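Local coordinates for indole-3-pyruvate decarboxylase (Azospirillum brasilense, PDB 2NXW), which decarboxylates indole-3-pyruvate to indole-3-acetaldehyde with thiamine diphosphate and a metal ion, a step in the biosynthesis of the plant hormone auxin, at residues A[392-397]-A[440-445]. Residues are numbered along the deposited sequence; the frame is centred on the assembly and turned at random.
Sequences EPLLIA and GKRILT
R442 meets L394 beside two neighbouring strands of the parallel sheet in the C-terminal thiamine diphosphate-binding domain, a worked example of a water bridging parallel backbones too far apart there for a direct bond. The water lies 2.7 Å from R442 O and 3.0 Å from L395 N. Both methyls of L394 also lie against R442, L394 CD1 4.0 Å from R442 CB, while the extended guanidinium arm leads off to backbone carbonyls of D468, A526 and T529. L394 CD1 reaches L444 CB as well, at 4.1 Å. With an alanine at L394, the CB atoms of R442 and L444 would probably lose this apolar cover and a gap would open between them. I443 lies alongside L395 on the face that A397 and T445 share, its CG2 and CD1 both against L395 CD2. L444 carries the direct pairing: L444 N meets L395 O at 3.1 Å, almost straight (170°), and L444 O accepts from A397 N at 2.9 Å. Its side chain, CG anti to the backbone N (chi1 170°), runs beside that of I396 and on to I470 and I472 of the next strand. T445 CA approaches A397 O at 3.2 Å through its C-H, with T445 CG2 touching the same oxygen.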
loop_
_atom_site.group_PDB
_atom_site.type_symbol
_atom_site.label_atom_id
_atom_site.label_comp_id
_atom_site.label_asym_id
_atom_site.label_seq_id
_atom_site.Cartn_x
_atom_site.Cartn_y
_atom_site.Cartn_z
ATOM N N GLU A 392 9.596 -14.896 -49.903
ATOM C CA GLU A 392 10.115 -13.848 -49.036
ATOM C C GLU A 392 9.422 -14.081 -47.690
ATOM O O GLU A 392 8.203 -14.224 -47.635
ATOM C CB GLU A 392 9.738 -12.472 -49.580
ATOM C CG GLU A 392 10.244 -11.331 -48.730
ATOM N N PRO A 393 10.192 -14.134 -46.595
ATOM C CA PRO A 393 9.593 -14.363 -45.274
ATOM C C PRO A 393 8.561 -13.319 -44.863
ATOM O O PRO A 393 8.654 -12.148 -45.239
ATOM C CB PRO A 393 10.797 -14.345 -44.330
ATOM C CG PRO A 393 11.952 -14.738 -45.210
ATOM C CD PRO A 393 11.654 -13.986 -46.487
ATOM N N LEU A 394 7.576 -13.756 -44.087
ATOM C CA LEU A 394 6.553 -12.849 -43.578
ATOM C C LEU A 394 6.884 -12.514 -42.135
ATOM O O LEU A 394 7.593 -13.268 -41.456
ATOM C CB LEU A 394 5.167 -13.510 -43.590
ATOM C CG LEU A 394 4.565 -13.998 -44.912
ATOM C CD1 LEU A 394 3.096 -14.355 -44.702
ATOM C CD2 LEU A 394 4.696 -12.895 -45.968
ATOM N N LEU A 395 6.392 -11.375 -41.666
ATOM C CA LEU A 395 6.567 -11.035 -40.257
ATOM C C LEU A 395 5.583 -11.969 -39.540
ATOM O O LEU A 395 4.482 -12.223 -40.034
ATOM C CB LEU A 395 6.201 -9.568 -39.987
ATOM C CG LEU A 395 6.218 -9.179 -38.498
ATOM C CD1 LEU A 395 6.806 -7.771 -38.346
ATOM C CD2 LEU A 395 4.808 -9.263 -37.908
ATOM N N ILE A 396 5.981 -12.474 -38.376
ATOM C CA ILE A 396 5.138 -13.386 -37.626
ATOM C C ILE A 396 4.617 -12.743 -36.353
ATOM O O ILE A 396 5.371 -12.092 -35.624
ATOM C CB ILE A 396 5.934 -14.654 -37.226
ATOM C CG1 ILE A 396 6.362 -15.398 -38.489
ATOM C CG2 ILE A 396 5.090 -15.566 -36.319
ATOM C CD1 ILE A 396 7.300 -16.593 -38.230
ATOM N N ALA A 397 3.318 -12.904 -36.117
ATOM C CA ALA A 397 2.699 -12.435 -34.882
ATOM C C ALA A 397 2.378 -13.734 -34.143
ATOM O O ALA A 397 1.744 -14.636 -34.694
ATOM C CB ALA A 397 1.424 -11.662 -35.168
ATOM N N GLY A 440 -0.102 -3.874 -47.308
ATOM C CA GLY A 440 -0.254 -5.106 -48.063
ATOM C C GLY A 440 0.673 -6.269 -47.748
ATOM O O GLY A 440 0.479 -7.362 -48.292
ATOM N N LYS A 441 1.688 -6.052 -46.909
ATOM C CA LYS A 441 2.595 -7.137 -46.556
ATOM C C LYS A 441 1.780 -8.095 -45.699
ATOM O O LYS A 441 1.188 -7.700 -44.691
ATOM C CB LYS A 441 3.804 -6.612 -45.777
ATOM C CG LYS A 441 4.720 -5.691 -46.599
ATOM C CD LYS A 441 5.413 -6.442 -47.722
ATOM C CE LYS A 441 6.521 -5.597 -48.356
ATOM N NZ LYS A 441 6.001 -4.444 -49.167
ATOM N N ARG A 442 1.733 -9.348 -46.116
ATOM C CA ARG A 442 0.948 -10.341 -45.413
ATOM C C ARG A 442 1.590 -10.737 -44.096
ATOM O O ARG A 442 2.809 -10.823 -43.994
ATOM C CB ARG A 442 0.767 -11.556 -46.313
ATOM C CG ARG A 442 -0.456 -12.367 -46.004
ATOM C CD ARG A 442 -0.749 -13.374 -47.115
ATOM N NE ARG A 442 -2.116 -13.839 -47.000
ATOM C CZ ARG A 442 -2.656 -14.847 -47.686
ATOM N NH1 ARG A 442 -1.934 -15.531 -48.577
ATOM N NH2 ARG A 442 -3.915 -15.183 -47.458
ATOM N N ILE A 443 0.759 -10.977 -43.089
ATOM C CA ILE A 443 1.268 -11.361 -41.782
ATOM C C ILE A 443 0.905 -12.816 -41.513
ATOM O O ILE A 443 -0.178 -13.273 -41.880
ATOM C CB ILE A 443 0.661 -10.451 -40.678
ATOM C CG1 ILE A 443 0.907 -8.971 -41.018
ATOM C CG2 ILE A 443 1.280 -10.785 -39.323
ATOM C CD1 ILE A 443 2.372 -8.565 -41.137
ATOM N N LEU A 444 1.856 -13.546 -40.938
ATOM C CA LEU A 444 1.632 -14.940 -40.563
ATOM C C LEU A 444 1.434 -14.956 -39.054
ATOM O O LEU A 444 2.297 -14.510 -38.300
ATOM C CB LEU A 444 2.843 -15.804 -40.922
ATOM C CG LEU A 444 2.838 -17.236 -40.367
ATOM C CD1 LEU A 444 1.633 -18.001 -40.903
ATOM C CD2 LEU A 444 4.141 -17.929 -40.758
ATOM N N THR A 445 0.287 -15.453 -38.621
ATOM C CA THR A 445 -0.001 -15.533 -37.197
ATOM C C THR A 445 0.039 -16.981 -36.728
ATOM O O THR A 445 -0.490 -17.858 -37.402
ATOM C CB THR A 445 -1.402 -14.988 -36.905
ATOM O OG1 THR A 445 -1.461 -13.615 -37.307
ATOM C CG2 THR A 445 -1.732 -15.090 -35.421
HETATM O O HOH W 1 5.226 -9.622 -43.739
#